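Local coordinates for genome polyprotein (Chicken sicinivirus JSY, PDB 6QWT) that includes, as the part in this chain, the 3Dpol RNA-dependent RNA polymerase, which copies the viral RNA during replication, at residues Trp230-Ser235 against Asp334-Ala339; Leu312-Leu317 against Ala350-Ser355; Gly205-Cys210 against Arg328-Gly333; Tyr226-Ala231 against Val341-Pro346. One frame throughout, in Å; residues are numbered along the deposited sequence.

Contact 1. Residues Trp230-Ser235 against Asp334-Ala339; sequences WALDYS and DDVLYA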
loop_
_atom_site.group_PDB
_atom_site.type_symbol
_atom_site.label_atom_id
_atom_site.label_comp_id
_atom_site.label_asym_id
_atom_site.label_seq_id
_atom_site.Cartn_x
_atom_site.Cartn_y
_atom_site.Cartn_z
ATOM N N TRP A 230 7.137 -1.376 18.539
ATOM C CA TRP A 230 6.659 -2.663 18.054
ATOM C C TRP A 230 6.292 -2.586 16.579
ATOM O O TRP A 230 5.757 -1.576 16.110
ATOM C CB TRP A 230 5.449 -3.136 18.864
ATOM C CG TRP A 230 5.754 -3.315 20.316
ATOM C CD1 TRP A 230 5.483 -2.437 21.325
ATOM C CD2 TRP A 230 6.402 -4.440 20.923
ATOM N NE1 TRP A 230 5.920 -2.948 22.525
ATOM C CE2 TRP A 230 6.487 -4.176 22.305
ATOM C CE3 TRP A 230 6.918 -5.643 20.433
ATOM C CZ2 TRP A 230 7.066 -5.071 23.203
ATOM C CZ3 TRP A 230 7.491 -6.530 21.327
ATOM C CH2 TRP A 230 7.561 -6.239 22.695
ATOM N N ALA A 231 6.591 -3.661 15.854
ATOM C CA ALA A 231 6.168 -3.831 14.474
ATOM C C ALA A 231 5.263 -5.050 14.376
ATOM O O ALA A 231 5.516 -6.072 15.022
ATOM C CB ALA A 231 7.365 -3.998 13.533
ATOM N N LEU A 232 4.204 -4.936 13.583
ATOM C CA LEU A 232 3.363 -6.088 13.302
ATOM C C LEU A 232 2.775 -5.947 11.910
ATOM O O LEU A 232 2.767 -4.865 11.318
ATOM C CB LEU A 232 2.253 -6.265 14.345
ATOM C CG LEU A 232 1.253 -5.138 14.594
ATOM C CD1 LEU A 232 0.152 -5.122 13.543
ATOM C CD2 LEU A 232 0.662 -5.286 15.989
ATOM N N ASP A 233 2.292 -7.068 11.390
ATOM C CA ASP A 233 1.710 -7.128 10.063
ATOM C C ASP A 233 0.386 -7.870 10.135
ATOM O O ASP A 233 0.173 -8.712 11.012
ATOM C CB ASP A 233 2.660 -7.818 9.069
ATOM C CG ASP A 233 2.239 -7.621 7.625
ATOM O OD1 ASP A 233 1.961 -8.629 6.939
ATOM O OD2 ASP A 233 2.186 -6.456 7.175
ATOM N N TYR A 234 -0.508 -7.543 9.215
ATOM C CA TYR A 234 -1.778 -8.238 9.090
ATOM C C TYR A 234 -1.686 -9.277 7.983
ATOM O O TYR A 234 -1.042 -9.049 6.954
ATOM C CB TYR A 234 -2.916 -7.265 8.779
ATOM C CG TYR A 234 -3.235 -6.261 9.866
ATOM C CD1 TYR A 234 -2.413 -5.164 10.093
ATOM C CD2 TYR A 234 -4.376 -6.397 10.646
ATOM C CE1 TYR A 234 -2.710 -4.241 11.078
ATOM C CE2 TYR A 234 -4.683 -5.478 11.632
ATOM C CZ TYR A 234 -3.849 -4.403 11.845
ATOM O OH TYR A 234 -4.157 -3.488 12.825
ATOM N N SER A 235 -2.329 -10.417 8.198
ATOM C CA SER A 235 -2.575 -11.378 7.132
ATOM C C SER A 235 -3.987 -11.162 6.610
ATOM O O SER A 235 -4.945 -11.131 7.393
ATOM C CB SER A 235 -2.392 -12.813 7.627
ATOM O OG SER A 235 -2.825 -12.956 8.968
ATOM N N ASP A 334 -1.114 -2.396 5.630
ATOM C CA ASP A 334 -1.182 -3.254 6.803
ATOM C C ASP A 334 0.105 -3.214 7.619
ATOM O O ASP A 334 0.173 -3.860 8.666
ATOM C CB ASP A 334 -1.495 -4.690 6.383
ATOM C CG ASP A 334 -0.653 -5.142 5.218
ATOM O OD1 ASP A 334 0.190 -4.345 4.756
ATOM O OD2 ASP A 334 -0.838 -6.287 4.756
ATOM N N ASP A 335 1.119 -2.474 7.167
ATOM C CA ASP A 335 2.372 -2.360 7.899
ATOM C C ASP A 335 2.244 -1.301 8.989
ATOM O O ASP A 335 1.673 -0.233 8.761
ATOM C CB ASP A 335 3.520 -2.013 6.954
ATOM C CG ASP A 335 3.813 -3.123 5.974
ATOM O OD1 ASP A 335 4.409 -4.140 6.386
ATOM O OD2 ASP A 335 3.438 -2.978 4.795
ATOM N N VAL A 336 2.781 -1.601 10.173
ATOM C CA VAL A 336 2.509 -0.826 11.378
ATOM C C VAL A 336 3.757 -0.761 12.230
ATOM O O VAL A 336 4.403 -1.779 12.506
ATOM C CB VAL A 336 1.365 -1.417 12.227
ATOM C CG1 VAL A 336 1.362 -0.717 13.599
ATOM C CG2 VAL A 336 0.060 -1.269 11.509
ATOM N N LEU A 337 4.054 0.450 12.682
ATOM C CA LEU A 337 4.852 0.651 13.875
ATOM C C LEU A 337 3.998 1.326 14.939
ATOM O O LEU A 337 3.204 2.218 14.630
ATOM C CB LEU A 337 6.106 1.506 13.601
ATOM C CG LEU A 337 7.126 1.021 12.570
ATOM C CD1 LEU A 337 8.283 2.018 12.495
ATOM C CD2 LEU A 337 7.626 -0.358 12.940
ATOM N N TYR A 338 4.162 0.920 16.198
ATOM C CA TYR A 338 3.461 1.604 17.279
ATOM C C TYR A 338 4.309 1.551 18.541
ATOM O O TYR A 338 5.190 0.700 18.692
ATOM C CB TYR A 338 2.064 1.010 17.519
ATOM C CG TYR A 338 2.021 -0.269 18.328
ATOM C CD1 TYR A 338 1.999 -0.232 19.718
ATOM C CD2 TYR A 338 1.963 -1.512 17.706
ATOM C CE1 TYR A 338 1.946 -1.392 20.464
ATOM C CE2 TYR A 338 1.909 -2.676 18.448
ATOM C CZ TYR A 338 1.901 -2.609 19.826
ATOM O OH TYR A 338 1.846 -3.766 20.571
ATOM N N ALA A 339 4.029 2.486 19.443
ATOM C CA ALA A 339 4.696 2.558 20.730
ATOM C C ALA A 339 3.764 3.257 21.706
ATOM O O ALA A 339 3.116 4.245 21.350
ATOM C CB ALA A 339 6.028 3.307 20.619
HETATM O O HOH W 1 -2.343 -8.249 5.070
#
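Trp-230 and Tyr-338 make the firmly bonded end of this antiparallel strand pair. Trp-230 N donates to Tyr-338 O at 2.9 Å and 171°, and Tyr-338 N returns a bond to Trp-230 O at 3.0 Å. Two residues on, both bonds are weak: Leu-232 N to Val-336 O is 3.3 Å, and Val-336 N to Leu-232 O stretches to 3.5 Å. Trp-230 CB rides over one face of the Tyr-338 ring, 3.9 Å from its centroid, while the ring systems barely overlap. The polar ends are satisfied beyond the strands, Trp-230 NE1 by Ser-343 OG, Tyr-338 OH by Ile-344 O and Tyr-234 OH by Tyr-353 OH. With CG of Tyr-234 beside its backbone N (chi1 -65°), the ring brings CD1 edge-on to Asp-334 O, 3.2 Å away. Asp-233 and Asp-335 lie side by side, carboxylate planes 29° apart, with Asp-233 OD2 3.3 Å from Asp-335 OD1. Asp-334 OD1 lies 3.8 Å from Asp-233 OD2, so three carboxylates gather where motif A (230-235) meets the YGDD of motif C. Like charges this close would probably repel without a cation, consistent with a divalent-metal site, as in related polymerases.

Contact 2. Residues Leu312-Leu317 against Ala350-Ser355; sequences LLSAML and ADFYHS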
loop_
_atom_site.group_PDB
_atom_site.type_symbol
_atom_site.label_atom_id
_atom_site.label_comp_id
_atom_site.label_asym_id
_atom_site.label_seq_id
_atom_site.Cartn_x
_atom_site.Cartn_y
_atom_site.Cartn_z
ATOM N N LEU A 312 -6.234 -0.332 15.691
ATOM C CA LEU A 312 -5.238 -0.475 16.751
ATOM C C LEU A 312 -5.656 0.270 18.011
ATOM O O LEU A 312 -5.557 -0.267 19.121
ATOM C CB LEU A 312 -3.879 0.027 16.268
ATOM C CG LEU A 312 -3.174 -0.799 15.194
ATOM C CD1 LEU A 312 -2.138 0.052 14.467
ATOM C CD2 LEU A 312 -2.533 -2.042 15.801
ATOM N N LEU A 313 -6.124 1.511 17.858
ATOM C CA LEU A 313 -6.565 2.286 19.011
ATOM C C LEU A 313 -7.728 1.602 19.726
ATOM O O LEU A 313 -7.805 1.627 20.959
ATOM C CB LEU A 313 -6.951 3.700 18.573
ATOM C CG LEU A 313 -5.790 4.621 18.178
ATOM C CD1 LEU A 313 -6.269 5.787 17.328
ATOM C CD2 LEU A 313 -5.057 5.135 19.403
ATOM N N SER A 314 -8.636 0.972 18.972
ATOM C CA SER A 314 -9.755 0.283 19.611
ATOM C C SER A 314 -9.277 -0.912 20.429
ATOM O O SER A 314 -9.947 -1.321 21.386
ATOM C CB SER A 314 -10.785 -0.157 18.563
ATOM O OG SER A 314 -10.377 -1.339 17.895
ATOM N N ALA A 315 -8.122 -1.478 20.072
ATOM C CA ALA A 315 -7.527 -2.552 20.858
ATOM C C ALA A 315 -6.824 -2.013 22.099
ATOM O O ALA A 315 -6.957 -2.580 23.191
ATOM C CB ALA A 315 -6.537 -3.344 20.000
ATOM N N MET A 316 -6.072 -0.924 21.948
ATOM C CA MET A 316 -5.342 -0.369 23.080
ATOM C C MET A 316 -6.287 0.259 24.101
ATOM O O MET A 316 -5.991 0.251 25.302
ATOM C CB MET A 316 -4.309 0.644 22.575
ATOM C CG MET A 316 -3.395 0.081 21.476
ATOM S SD MET A 316 -2.199 1.251 20.768
ATOM C CE MET A 316 -3.065 2.784 21.013
ATOM N N LEU A 317 -7.436 0.770 23.652
ATOM C CA LEU A 317 -8.396 1.382 24.563
ATOM C C LEU A 317 -8.975 0.386 25.561
ATOM O O LEU A 317 -9.494 0.804 26.601
ATOM C CB LEU A 317 -9.526 2.039 23.769
ATOM C CG LEU A 317 -9.223 3.446 23.254
ATOM C CD1 LEU A 317 -10.295 3.893 22.274
ATOM C CD2 LEU A 317 -9.095 4.423 24.413
ATOM N N ALA A 350 -3.211 -8.760 19.582
ATOM C CA ALA A 350 -3.592 -9.960 18.843
ATOM C C ALA A 350 -4.774 -10.665 19.495
ATOM O O ALA A 350 -5.702 -11.104 18.806
ATOM C CB ALA A 350 -2.398 -10.910 18.735
ATOM N N ASP A 351 -4.761 -10.777 20.827
ATOM C CA ASP A 351 -5.837 -11.475 21.524
ATOM C C ASP A 351 -7.146 -10.697 21.445
ATOM O O ASP A 351 -8.220 -11.294 21.301
ATOM C CB ASP A 351 -5.444 -11.733 22.979
ATOM C CG ASP A 351 -4.275 -12.700 23.110
ATOM O OD1 ASP A 351 -3.433 -12.500 24.011
ATOM O OD2 ASP A 351 -4.196 -13.657 22.308
ATOM N N PHE A 352 -7.084 -9.366 21.542
ATOM C CA PHE A 352 -8.296 -8.569 21.380
ATOM C C PHE A 352 -8.870 -8.717 19.977
ATOM O O PHE A 352 -10.089 -8.834 19.805
ATOM C CB PHE A 352 -8.023 -7.093 21.677
ATOM C CG PHE A 352 -9.128 -6.181 21.217
ATOM C CD1 PHE A 352 -10.235 -5.959 22.021
ATOM C CD2 PHE A 352 -9.077 -5.573 19.972
ATOM C CE1 PHE A 352 -11.262 -5.136 21.600
ATOM C CE2 PHE A 352 -10.100 -4.749 19.542
ATOM C CZ PHE A 352 -11.196 -4.530 20.356
ATOM N N TYR A 353 -8.004 -8.691 18.960
ATOM C CA TYR A 353 -8.462 -8.840 17.583
ATOM C C TYR A 353 -9.168 -10.175 17.376
ATOM O O TYR A 353 -10.178 -10.247 16.668
ATOM C CB TYR A 353 -7.280 -8.709 16.619
ATOM C CG TYR A 353 -6.942 -7.289 16.220
ATOM C CD1 TYR A 353 -5.762 -7.004 15.542
ATOM C CD2 TYR A 353 -7.797 -6.234 16.517
ATOM C CE1 TYR A 353 -5.443 -5.709 15.167
ATOM C CE2 TYR A 353 -7.485 -4.933 16.149
ATOM C CZ TYR A 353 -6.306 -4.677 15.473
ATOM O OH TYR A 353 -5.983 -3.390 15.098
ATOM N N HIS A 354 -8.646 -11.244 17.987
ATOM C CA HIS A 354 -9.245 -12.564 17.810
ATOM C C HIS A 354 -10.649 -12.631 18.392
ATOM O O HIS A 354 -11.506 -13.346 17.863
ATOM C CB HIS A 354 -8.365 -13.635 18.455
ATOM C CG HIS A 354 -7.028 -13.799 17.802
ATOM N ND1 HIS A 354 -5.896 -14.150 18.505
ATOM C CD2 HIS A 354 -6.644 -13.663 16.510
ATOM C CE1 HIS A 354 -4.869 -14.220 17.676
ATOM N NE2 HIS A 354 -5.296 -13.929 16.459
ATOM N N SER A 355 -10.907 -11.895 19.473
ATOM C CA SER A 355 -12.178 -12.012 20.173
ATOM C C SER A 355 -13.238 -11.030 19.688
ATOM O O SER A 355 -14.427 -11.259 19.935
ATOM C CB SER A 355 -11.965 -11.826 21.679
ATOM O OG SER A 355 -11.735 -10.464 21.993
#
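In the polymerase palm, helix 298-316 and helix 346-356 pack against one face of the antiparallel sheet, the one bearing Tyr-234 and Val-336, and they meet where Ala-315 and Leu-312 face Phe-352 and Tyr-353. The short axes pass 9.6 Å apart at 103°, nearly perpendicular, and the interface is small, 226 Å² in all. The backbones come nearest at Ala-315 and Phe-352. Ala-315 CA lies over one face of the Phe-352 ring, 3.9 Å from the centroid and 26° off the normal, a CH-pi contact displaced toward the rim. Its CB presses on Phe-352 CD2 at 3.4 Å and reaches Tyr-353 CE2 more loosely at 4.3 Å. Phe-352 CB already points at the other helix, and chi1 of 166° (CG anti to the backbone N) carries the ring on over Ala-315. The far end of the same ring puts CZ 3.6 Å from Ser-314 O, an oblique approach, and CE2 lies 3.8 Å from Ser-314 OG. Tyr-353 extends its hydroxyl toward the N-terminal end of the 312-317 segment. OH comes to 3.1 Å from Leu-312 N, near the ring plane, but the angle is too poor for a hydrogen bond. It also touches Leu-312 CD2 at 3.8 Å. The helices are therefore joined mainly by apolar and ring-face contacts, while Ser-314 OG (Ser-311 O, Trp-67 NE1), Ser-314 O (Ser-69 OG) and Tyr-353 OH (Tyr-234 OH) find their hydrogen bonds in residues outside the two segments.

Contact 3. Residues Gly205-Cys210 against Arg328-Gly333; sequences GSAVGC and RILCYG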
loop_
_atom_site.group_PDB
_atom_site.type_symbol
_atom_site.label_atom_id
_atom_site.label_comp_id
_atom_site.label_asym_id
_atom_site.label_seq_id
_atom_site.Cartn_x
_atom_site.Cartn_y
_atom_site.Cartn_z
ATOM N N GLY A 205 -0.727 9.482 11.815
ATOM C CA GLY A 205 -0.466 8.061 11.932
ATOM C C GLY A 205 -0.256 7.347 10.620
ATOM O O GLY A 205 -0.380 6.120 10.567
ATOM N N SER A 206 0.070 8.076 9.554
ATOM C CA SER A 206 0.192 7.500 8.223
ATOM C C SER A 206 1.550 7.829 7.618
ATOM O O SER A 206 2.008 8.975 7.675
ATOM C CB SER A 206 -0.918 8.008 7.301
ATOM O OG SER A 206 -0.683 7.603 5.968
ATOM N N ALA A 207 2.180 6.817 7.026
ATOM C CA ALA A 207 3.441 6.976 6.319
ATOM C C ALA A 207 3.259 7.033 4.808
ATOM O O ALA A 207 4.254 7.056 4.076
ATOM C CB ALA A 207 4.399 5.841 6.685
ATOM N N VAL A 208 2.014 7.059 4.326
ATOM C CA VAL A 208 1.764 7.092 2.889
ATOM C C VAL A 208 2.323 8.378 2.298
ATOM O O VAL A 208 2.128 9.472 2.843
ATOM C CB VAL A 208 0.261 6.949 2.609
ATOM C CG1 VAL A 208 -0.031 7.154 1.128
ATOM C CG2 VAL A 208 -0.235 5.591 3.084
ATOM N N GLY A 209 3.024 8.249 1.172
ATOM C CA GLY A 209 3.692 9.367 0.546
ATOM C C GLY A 209 5.107 9.604 1.024
ATOM O O GLY A 209 5.726 10.593 0.614
ATOM N N CYS A 210 5.639 8.732 1.873
ATOM C CA CYS A 210 6.972 8.932 2.410
ATOM C C CYS A 210 8.036 8.557 1.389
ATOM O O CYS A 210 7.819 7.732 0.497
ATOM C CB CYS A 210 7.176 8.106 3.677
ATOM S SG CYS A 210 7.453 6.356 3.355
ATOM N N ARG A 328 2.078 6.559 19.870
ATOM C CA ARG A 328 2.294 6.978 18.493
ATOM C C ARG A 328 2.144 5.772 17.580
ATOM O O ARG A 328 2.658 4.691 17.881
ATOM C CB ARG A 328 3.671 7.621 18.297
ATOM C CG ARG A 328 4.050 7.827 16.832
ATOM C CD ARG A 328 5.332 8.625 16.694
ATOM N NE ARG A 328 5.192 9.985 17.206
ATOM C CZ ARG A 328 4.641 10.985 16.524
ATOM N NH1 ARG A 328 4.177 10.778 15.300
ATOM N NH2 ARG A 328 4.553 12.191 17.068
ATOM N N ILE A 329 1.440 5.964 16.467
ATOM C CA ILE A 329 1.229 4.923 15.469
ATOM C C ILE A 329 1.729 5.435 14.125
ATOM O O ILE A 329 1.589 6.623 13.813
ATOM C CB ILE A 329 -0.258 4.508 15.395
ATOM C CG1 ILE A 329 -0.689 3.826 16.698
ATOM C CG2 ILE A 329 -0.510 3.581 14.213
ATOM C CD1 ILE A 329 -2.182 3.528 16.785
ATOM N N LEU A 330 2.346 4.548 13.345
ATOM C CA LEU A 330 2.759 4.864 11.981
ATOM C C LEU A 330 2.411 3.680 11.093
ATOM O O LEU A 330 2.891 2.567 11.323
ATOM C CB LEU A 330 4.254 5.179 11.900
ATOM C CG LEU A 330 4.753 5.734 10.562
ATOM C CD1 LEU A 330 4.186 7.122 10.293
ATOM C CD2 LEU A 330 6.269 5.764 10.551
ATOM N N CYS A 331 1.583 3.927 10.081
ATOM C CA CYS A 331 0.997 2.879 9.264
ATOM C C CYS A 331 1.255 3.151 7.788
ATOM O O CYS A 331 1.242 4.301 7.339
ATOM C CB CYS A 331 -0.519 2.776 9.511
ATOM S SG CYS A 331 -0.989 2.080 11.109
ATOM N N TYR A 332 1.488 2.072 7.043
ATOM C CA TYR A 332 1.445 2.092 5.578
ATOM C C TYR A 332 0.750 0.801 5.155
ATOM O O TYR A 332 1.364 -0.269 5.169
ATOM C CB TYR A 332 2.833 2.209 4.954
ATOM C CG TYR A 332 2.824 2.736 3.522
ATOM C CD1 TYR A 332 3.674 3.768 3.132
ATOM C CD2 TYR A 332 1.965 2.203 2.566
ATOM C CE1 TYR A 332 3.664 4.252 1.830
ATOM C CE2 TYR A 332 1.947 2.681 1.267
ATOM C CZ TYR A 332 2.798 3.704 0.905
ATOM O OH TYR A 332 2.781 4.178 -0.386
ATOM N N GLY A 333 -0.518 0.906 4.772
ATOM C CA GLY A 333 -1.284 -0.291 4.455
ATOM C C GLY A 333 -1.495 -1.131 5.700
ATOM O O GLY A 333 -1.996 -0.655 6.723
#
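Gly-205 and Ser-206 lie tightly against Ile-329 and Cys-331 through their backbones. Ala-207 N donates to Cys-331 O at 2.7 Å and 171°, the stronger link, with the donor tilted 23° from the carbonyl plane. Cys-331 N to Gly-205 O, 3.0 Å, is weak, and that carbonyl is also gripped by Asn-309 ND2. Gly-205 CA adds a CA-H...O contact to Ile-329 O at 3.1 Å, and the positive phi of Gly-205 favours a glycine there. The two N-H...O bonds make a single bridge, Ser-206 to Cys-331, between the 205-210 loop and strand 327-332, an edge strand of the palm sheet. The strand ends with Tyr-332, and Gly-333 follows it, the first half of the YGDD sequence of motif C. Leu-330 CD1 packs on Ala-207 CB at 3.8 Å, continuing the buried side.

The Tyr-332 side is looser, held by van der Waals contacts without hydrogen bonds, and Tyr-332 and Gly-209 are partly exposed. Val-208 CG2 stands over the centre of the Tyr-332 ring, 4.0 Å from its centroid, and the two side chains cross at about a right angle. Tyr-332 CE1 nears Val-208 CA at 3.6 Å. Ala-207 and Val-208 open a type II turn that ends at Cys-210, closed by Cys-210 N to Ala-207 O at 3.1 Å.

Contact 4. Residues Tyr226-Ala231 against Val341-Pro346; sequences YSEVWA and VPSIHP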
loop_
_atom_site.group_PDB
_atom_site.type_symbol
_atom_site.label_atom_id
_atom_site.label_comp_id
_atom_site.label_asym_id
_atom_site.label_seq_id
_atom_site.Cartn_x
_atom_site.Cartn_y
_atom_site.Cartn_z
ATOM N N TYR A 226 9.926 6.668 23.560
ATOM C CA TYR A 226 9.485 5.318 23.879
ATOM C C TYR A 226 10.684 4.387 23.952
ATOM O O TYR A 226 11.525 4.377 23.047
ATOM C CB TYR A 226 8.484 4.818 22.833
ATOM C CG TYR A 226 7.358 5.796 22.567
ATOM C CD1 TYR A 226 7.508 6.827 21.650
ATOM C CD2 TYR A 226 6.148 5.689 23.240
ATOM C CE1 TYR A 226 6.487 7.725 21.411
ATOM C CE2 TYR A 226 5.121 6.581 23.006
ATOM C CZ TYR A 226 5.295 7.598 22.093
ATOM O OH TYR A 226 4.271 8.490 21.857
ATOM N N SER A 227 10.759 3.606 25.032
ATOM C CA SER A 227 11.812 2.606 25.155
ATOM C C SER A 227 11.533 1.382 24.295
ATOM O O SER A 227 12.471 0.688 23.886
ATOM C CB SER A 227 11.974 2.184 26.614
ATOM O OG SER A 227 10.782 1.589 27.098
ATOM N N GLU A 228 10.265 1.099 24.015
ATOM C CA GLU A 228 9.874 -0.061 23.233
ATOM C C GLU A 228 9.039 0.381 22.040
ATOM O O GLU A 228 8.084 1.149 22.193
ATOM C CB GLU A 228 9.104 -1.071 24.089
ATOM C CG GLU A 228 10.011 -2.028 24.854
ATOM C CD GLU A 228 9.241 -2.998 25.725
ATOM O OE1 GLU A 228 9.387 -4.222 25.525
ATOM O OE2 GLU A 228 8.491 -2.537 26.611
ATOM N N VAL A 229 9.416 -0.095 20.857
ATOM C CA VAL A 229 8.687 0.151 19.619
ATOM C C VAL A 229 8.374 -1.201 18.998
ATOM O O VAL A 229 9.245 -2.077 18.950
ATOM C CB VAL A 229 9.490 1.035 18.646
ATOM C CG1 VAL A 229 8.679 1.338 17.393
ATOM C CG2 VAL A 229 9.918 2.329 19.330
ATOM N N TRP A 230 7.137 -1.376 18.539
ATOM C CA TRP A 230 6.659 -2.663 18.054
ATOM C C TRP A 230 6.292 -2.586 16.579
ATOM O O TRP A 230 5.757 -1.576 16.110
ATOM C CB TRP A 230 5.449 -3.136 18.864
ATOM C CG TRP A 230 5.754 -3.315 20.316
ATOM C CD1 TRP A 230 5.483 -2.437 21.325
ATOM C CD2 TRP A 230 6.402 -4.440 20.923
ATOM N NE1 TRP A 230 5.920 -2.948 22.525
ATOM C CE2 TRP A 230 6.487 -4.176 22.305
ATOM C CE3 TRP A 230 6.918 -5.643 20.433
ATOM C CZ2 TRP A 230 7.066 -5.071 23.203
ATOM C CZ3 TRP A 230 7.491 -6.530 21.327
ATOM C CH2 TRP A 230 7.561 -6.239 22.695
ATOM N N ALA A 231 6.591 -3.661 15.854
ATOM C CA ALA A 231 6.168 -3.831 14.474
ATOM C C ALA A 231 5.263 -5.050 14.376
ATOM O O ALA A 231 5.516 -6.072 15.022
ATOM C CB ALA A 231 7.365 -3.998 13.533
ATOM N N VAL A 341 3.321 4.300 26.149
ATOM C CA VAL A 341 3.875 4.381 27.497
ATOM C C VAL A 341 2.714 4.341 28.484
ATOM O O VAL A 341 1.923 5.294 28.539
ATOM C CB VAL A 341 4.726 5.647 27.690
ATOM C CG1 VAL A 341 5.172 5.757 29.139
ATOM C CG2 VAL A 341 5.931 5.636 26.763
ATOM N N PRO A 342 2.557 3.269 29.277
ATOM C CA PRO A 342 3.401 2.067 29.304
ATOM C C PRO A 342 3.262 1.202 28.052
ATOM O O PRO A 342 2.284 1.323 27.315
ATOM C CB PRO A 342 2.896 1.314 30.539
ATOM C CG PRO A 342 1.485 1.767 30.700
ATOM C CD PRO A 342 1.484 3.208 30.288
ATOM N N SER A 343 4.244 0.334 27.825
ATOM C CA SER A 343 4.288 -0.453 26.601
ATOM C C SER A 343 3.206 -1.525 26.610
ATOM O O SER A 343 3.076 -2.284 27.575
ATOM C CB SER A 343 5.666 -1.093 26.440
ATOM O OG SER A 343 5.718 -1.906 25.282
ATOM N N ILE A 344 2.431 -1.586 25.532
ATOM C CA ILE A 344 1.418 -2.616 25.339
ATOM C C ILE A 344 1.982 -3.652 24.377
ATOM O O ILE A 344 2.348 -3.322 23.243
ATOM C CB ILE A 344 0.102 -2.022 24.813
ATOM C CG1 ILE A 344 -0.491 -1.056 25.840
ATOM C CG2 ILE A 344 -0.889 -3.128 24.480
ATOM C CD1 ILE A 344 -1.828 -0.470 25.440
ATOM N N HIS A 345 2.063 -4.898 24.829
ATOM C CA HIS A 345 2.663 -5.943 24.016
ATOM C C HIS A 345 1.720 -6.328 22.877
ATOM O O HIS A 345 0.499 -6.356 23.063
ATOM C CB HIS A 345 2.982 -7.164 24.879
ATOM C CG HIS A 345 3.966 -8.108 24.262
ATOM N ND1 HIS A 345 3.587 -9.128 23.414
ATOM C CD2 HIS A 345 5.311 -8.199 24.383
ATOM C CE1 HIS A 345 4.657 -9.802 23.035
ATOM N NE2 HIS A 345 5.717 -9.259 23.608
ATOM N N PRO A 346 2.249 -6.619 21.685
ATOM C CA PRO A 346 1.375 -7.029 20.573
ATOM C C PRO A 346 0.609 -8.309 20.844
ATOM O O PRO A 346 -0.355 -8.595 20.122
ATOM C CB PRO A 346 2.349 -7.193 19.395
ATOM C CG PRO A 346 3.702 -7.298 20.014
ATOM C CD PRO A 346 3.650 -6.477 21.260
HETATM O O HOH W 2 5.615 0.547 23.269
#
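Tyr-226 to Trp-230 and Val-341 to Pro-346 run past each other without any backbone pairing: CA of Glu-228 and CA of Ser-343 are 6.5 Å apart and CA of Trp-230 and CA of Pro-346 7.3 Å, and a cis peptide bond precedes Pro-342. Side chains bridge the gap. The indole of Trp-230 does most of this: NE1 donates to Ser-343 OG at 3.0 Å and 170°, with the oxygen only 2° out of the ring plane, so the N-H points straight at its acceptor. A chi1 of 178° swings Ser-343 OG away from its own backbone N and toward the indole. Glu-228 OE2 is 3.1 Å from Ser-343 OG, while its other oxygen, OE1, is bonded to Thr-373 OG1. A water accepts from Ser-343 OG and donates to Glu-228 O at 2.8 Å, giving the serine a second tie to the 226-231 segment. Over one face of the indole, Pro-346 CD lies 3.6 Å from the centroid of the Trp-230 six-membered ring, a CH-pi contact. The His-345 ring meets that ring obliquely, CD2 coming within 3.4 Å of Trp-230 CH2. At the opposite end of the contact, Tyr-226 CD2 packs against Val-341 CG2 at 3.5 Å. The histidine is held twice, NE2 by Pro-371 O and ND1 as the N-cap partner of Ser-347 N. The 341-346 loop connects strand 335-340 to helix 346-356, and Trp-230, at the start of strand 230-235, packs on Pro-346 in its first turn.

In the fold
All four contacts belong to the polymerase domain. Contacts 1, 3 and 4 gather on one antiparallel sheet, ordered 327-332, 335-340, 230-235, 360-362. Contact 1 is the sheet's inner pair. The centre of contact 3, on the edge strand 327-332, lies about 10 Å from that of contact 1, and the centre of contact 4, which shares Trp-230 and Ala-231 with contact 1, about 11 Å. The centre of contact 2 is about 13 Å from that of contact 1, in helices 298-316 and 346-356, which pack on the sheet. Along the chain, first segments come in the order 3, 4, 1, 2 and second segments in the order 3, 1, 4, 2. Distant sequence thus converges on the palm around motifs A and C.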